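Local atomic coordinates of monalysin (Pseudomonas entomophila, PDB entry 4MKO), a protein that forms beta-barrel pores in host membranes, damaging the Drosophila intestine and contributing to bacterial virulence. Residues A161-A169 and Q205-G216. Numbering follows the deposited sequence.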
# COMPACT_ATOMS: atom_id res chain seq x y z
N ALA A 161 8.79 9.77 -13.47
CA ALA A 161 8.43 10.21 -12.12
C ALA A 161 8.56 9.08 -11.09
O ALA A 161 8.96 9.34 -9.96
CB ALA A 161 7.01 10.75 -12.12
N PHE A 162 8.24 7.82 -11.48
CA PHE A 162 8.23 6.69 -10.55
C PHE A 162 9.25 5.59 -10.87
O PHE A 162 9.68 5.45 -12.02
CB PHE A 162 6.79 6.12 -10.45
CG PHE A 162 5.76 7.16 -10.07
CD1 PHE A 162 5.57 7.52 -8.73
CD2 PHE A 162 5.03 7.83 -11.04
CE1 PHE A 162 4.63 8.51 -8.38
CE2 PHE A 162 4.09 8.81 -10.70
CZ PHE A 162 3.91 9.15 -9.37
N ALA A 163 9.62 4.79 -9.84
CA ALA A 163 10.56 3.68 -9.98
C ALA A 163 10.02 2.63 -10.99
O ALA A 163 10.78 2.07 -11.77
CB ALA A 163 10.79 3.02 -8.61
N TYR A 164 8.69 2.42 -10.97
CA TYR A 164 7.96 1.50 -11.85
C TYR A 164 6.70 2.18 -12.32
O TYR A 164 5.92 2.70 -11.51
CB TYR A 164 7.60 0.20 -11.08
CG TYR A 164 8.80 -0.64 -10.71
CD1 TYR A 164 9.32 -1.58 -11.59
CD2 TYR A 164 9.41 -0.50 -9.46
CE1 TYR A 164 10.42 -2.36 -11.24
CE2 TYR A 164 10.52 -1.27 -9.11
CZ TYR A 164 11.03 -2.19 -10.01
OH TYR A 164 12.14 -2.94 -9.69
N SER A 165 6.48 2.18 -13.63
CA SER A 165 5.28 2.79 -14.18
C SER A 165 5.03 2.26 -15.59
O SER A 165 5.90 1.60 -16.18
CB SER A 165 5.41 4.32 -14.22
OG SER A 165 6.44 4.74 -15.09
N LYS A 166 3.83 2.50 -16.09
CA LYS A 166 3.42 2.19 -17.46
C LYS A 166 2.65 3.36 -18.02
O LYS A 166 1.83 3.94 -17.31
CB LYS A 166 2.53 0.94 -17.52
CG LYS A 166 3.24 -0.32 -17.05
CD LYS A 166 2.38 -1.58 -17.13
CE LYS A 166 3.24 -2.81 -16.95
NZ LYS A 166 2.45 -4.07 -16.97
N THR A 167 2.93 3.74 -19.27
CA THR A 167 2.13 4.79 -19.92
C THR A 167 1.21 4.10 -20.90
O THR A 167 1.59 3.06 -21.49
CB THR A 167 2.96 5.90 -20.57
OG1 THR A 167 3.72 5.39 -21.65
CG2 THR A 167 3.85 6.65 -19.57
N GLN A 168 0.03 4.67 -21.13
CA GLN A 168 -0.94 4.10 -22.06
C GLN A 168 -1.54 5.21 -22.88
O GLN A 168 -1.92 6.25 -22.33
CB GLN A 168 -2.03 3.35 -21.29
CG GLN A 168 -3.14 2.74 -22.15
CD GLN A 168 -2.69 1.51 -22.91
OE1 GLN A 168 -2.03 0.62 -22.37
NE2 GLN A 168 -3.04 1.45 -24.19
N ALA A 169 -1.63 5.01 -24.20
CA ALA A 169 -2.19 6.06 -25.05
C ALA A 169 -3.71 5.92 -25.14
O ALA A 169 -4.23 4.81 -25.23
CB ALA A 169 -1.57 5.99 -26.44
N GLN A 205 5.90 -3.80 -6.49
CA GLN A 205 5.65 -3.05 -7.73
C GLN A 205 5.91 -3.91 -8.95
O GLN A 205 5.08 -3.89 -9.86
CB GLN A 205 6.51 -1.80 -7.82
CG GLN A 205 6.12 -0.72 -6.82
CD GLN A 205 7.16 0.36 -6.87
OE1 GLN A 205 6.99 1.39 -7.53
NE2 GLN A 205 8.27 0.12 -6.18
N ARG A 206 7.03 -4.67 -8.96
CA ARG A 206 7.37 -5.53 -10.10
C ARG A 206 6.23 -6.54 -10.34
O ARG A 206 5.75 -6.65 -11.47
CB ARG A 206 8.71 -6.26 -9.87
CG ARG A 206 9.25 -7.00 -11.10
CD ARG A 206 10.26 -8.10 -10.75
NE ARG A 206 11.22 -7.70 -9.72
CZ ARG A 206 11.32 -8.26 -8.52
NH1 ARG A 206 10.53 -9.28 -8.19
NH2 ARG A 206 12.21 -7.82 -7.64
N ASN A 207 5.79 -7.23 -9.30
CA ASN A 207 4.76 -8.26 -9.42
C ASN A 207 3.36 -7.74 -9.67
O ASN A 207 2.68 -8.24 -10.56
CB ASN A 207 4.78 -9.17 -8.21
CG ASN A 207 5.91 -10.17 -8.27
OD1 ASN A 207 5.74 -11.30 -8.75
ND2 ASN A 207 7.07 -9.80 -7.76
N VAL A 208 2.92 -6.75 -8.89
CA VAL A 208 1.56 -6.23 -9.01
C VAL A 208 1.36 -5.42 -10.31
O VAL A 208 0.41 -5.67 -11.03
CB VAL A 208 1.15 -5.43 -7.73
CG1 VAL A 208 -0.15 -4.64 -7.94
CG2 VAL A 208 1.05 -6.34 -6.52
N LEU A 209 2.20 -4.42 -10.55
CA LEU A 209 2.01 -3.55 -11.71
C LEU A 209 2.62 -4.07 -13.00
O LEU A 209 2.00 -4.00 -14.07
CB LEU A 209 2.56 -2.15 -11.40
CG LEU A 209 2.46 -1.10 -12.54
CD1 LEU A 209 1.00 -0.77 -12.88
CD2 LEU A 209 3.24 0.16 -12.19
N MET A 210 3.88 -4.49 -12.93
CA MET A 210 4.61 -4.84 -14.14
C MET A 210 4.20 -6.18 -14.72
O MET A 210 3.98 -6.27 -15.93
CB MET A 210 6.13 -4.76 -13.91
CG MET A 210 6.62 -3.40 -13.32
SD MET A 210 6.00 -1.92 -14.18
CE MET A 210 6.99 -2.01 -15.73
N GLU A 211 4.04 -7.19 -13.85
CA GLU A 211 3.71 -8.54 -14.28
C GLU A 211 2.20 -8.87 -14.25
O GLU A 211 1.77 -9.65 -15.10
CB GLU A 211 4.52 -9.58 -13.49
CG GLU A 211 6.02 -9.42 -13.75
CD GLU A 211 7.01 -10.31 -13.03
OE1 GLU A 211 6.59 -11.34 -12.45
OE2 GLU A 211 8.22 -9.99 -13.08
N ASN A 212 1.42 -8.29 -13.33
CA ASN A 212 -0.00 -8.63 -13.15
C ASN A 212 -1.05 -7.61 -13.57
O ASN A 212 -2.24 -7.85 -13.38
CB ASN A 212 -0.28 -9.00 -11.73
CG ASN A 212 0.02 -10.43 -11.48
OD1 ASN A 212 -0.74 -11.32 -11.88
ND2 ASN A 212 1.17 -10.69 -10.85
N TYR A 213 -0.64 -6.46 -14.04
CA TYR A 213 -1.64 -5.54 -14.52
C TYR A 213 -1.28 -5.20 -15.94
O TYR A 213 -0.11 -5.00 -16.26
CB TYR A 213 -1.79 -4.28 -13.64
CG TYR A 213 -2.84 -3.34 -14.19
CD1 TYR A 213 -4.19 -3.71 -14.21
CD2 TYR A 213 -2.49 -2.13 -14.77
CE1 TYR A 213 -5.16 -2.88 -14.78
CE2 TYR A 213 -3.45 -1.28 -15.32
CZ TYR A 213 -4.78 -1.67 -15.34
OH TYR A 213 -5.71 -0.85 -15.92
N ASN A 214 -2.30 -5.16 -16.78
CA ASN A 214 -2.17 -4.87 -18.19
C ASN A 214 -3.04 -3.65 -18.51
O ASN A 214 -4.26 -3.81 -18.62
CB ASN A 214 -2.60 -6.12 -18.97
CG ASN A 214 -2.35 -6.04 -20.45
OD1 ASN A 214 -2.34 -4.96 -21.03
ND2 ASN A 214 -2.16 -7.19 -21.08
N PRO A 215 -2.46 -2.43 -18.64
CA PRO A 215 -3.29 -1.24 -18.91
C PRO A 215 -4.02 -1.35 -20.24
O PRO A 215 -5.12 -0.81 -20.40
CB PRO A 215 -2.28 -0.08 -18.95
CG PRO A 215 -1.06 -0.59 -18.28
CD PRO A 215 -1.03 -2.07 -18.51
N GLY A 216 -3.40 -2.10 -21.17
CA GLY A 216 -3.94 -2.32 -22.50
C GLY A 216 -5.35 -2.85 -22.52
O GLY A 216 -6.17 -2.40 -23.31
O HOH W 1 4.68 1.78 -9.28
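The Tyr164 ring packs obliquely against Gln205 and Met210 on one side of the helix. The Tyr164 CB bond points toward the helix, and CG, anti to the carbonyl carbon (chi1 -67°), places the ring against these two residues. Ring and amide planes are steeply inclined, 76° apart, and Tyr164 CD2 lies 3.5 Å from Gln205 NE2. At the other ring carbon bonded to CG, Tyr164 CD1 meets Met210 CG at 3.7 Å. The Met210 sulfur stands near the ring edge, a Met-aromatic contact. Beyond the ring, Tyr164 OH is hydrogen-bonded to Asp202, earlier in the same helix. Gln205 NE2 is held by the backbone O of Trp201. One water is hydrogen-bonded to Tyr164 O (2.7 Å) and Gln205 OE1, bridging the loop and the helix. Leu209 CD2 packs against Tyr164 O and Ser165 CA.

The protein has the aerolysin-like fold of pore-forming toxins. Here strand 165-170 pairs antiparallel with strand 173-191. Its segment 165-169 runs nearly parallel to helical segment 205-211, with axes 9° apart.

Lys166 reaches from the strand with an extended chain to the C-terminal end of the helix. Its NZ donates to three backbone oxygens: Leu209 O at 2.9 Å, Met210 O at 2.9 Å and Tyr213 O at 2.8 Å. The approaches differ. Leu209 O is met on a lone pair in the carbonyl plane, Met210 O from above its plane, and Tyr213 O almost head-on. The ammonium group lies at the carbonyl-rich end of the helix, where its positive charge probably suits the helix dipole. The aliphatic part of Lys166 crosses Pro215 at about a right angle, with Lys166 CD 3.7 Å from Pro215 CD. Farther along the strand, Gln168 bends at chi2 and brings OE1 to 3.5 Å from Pro215 CB.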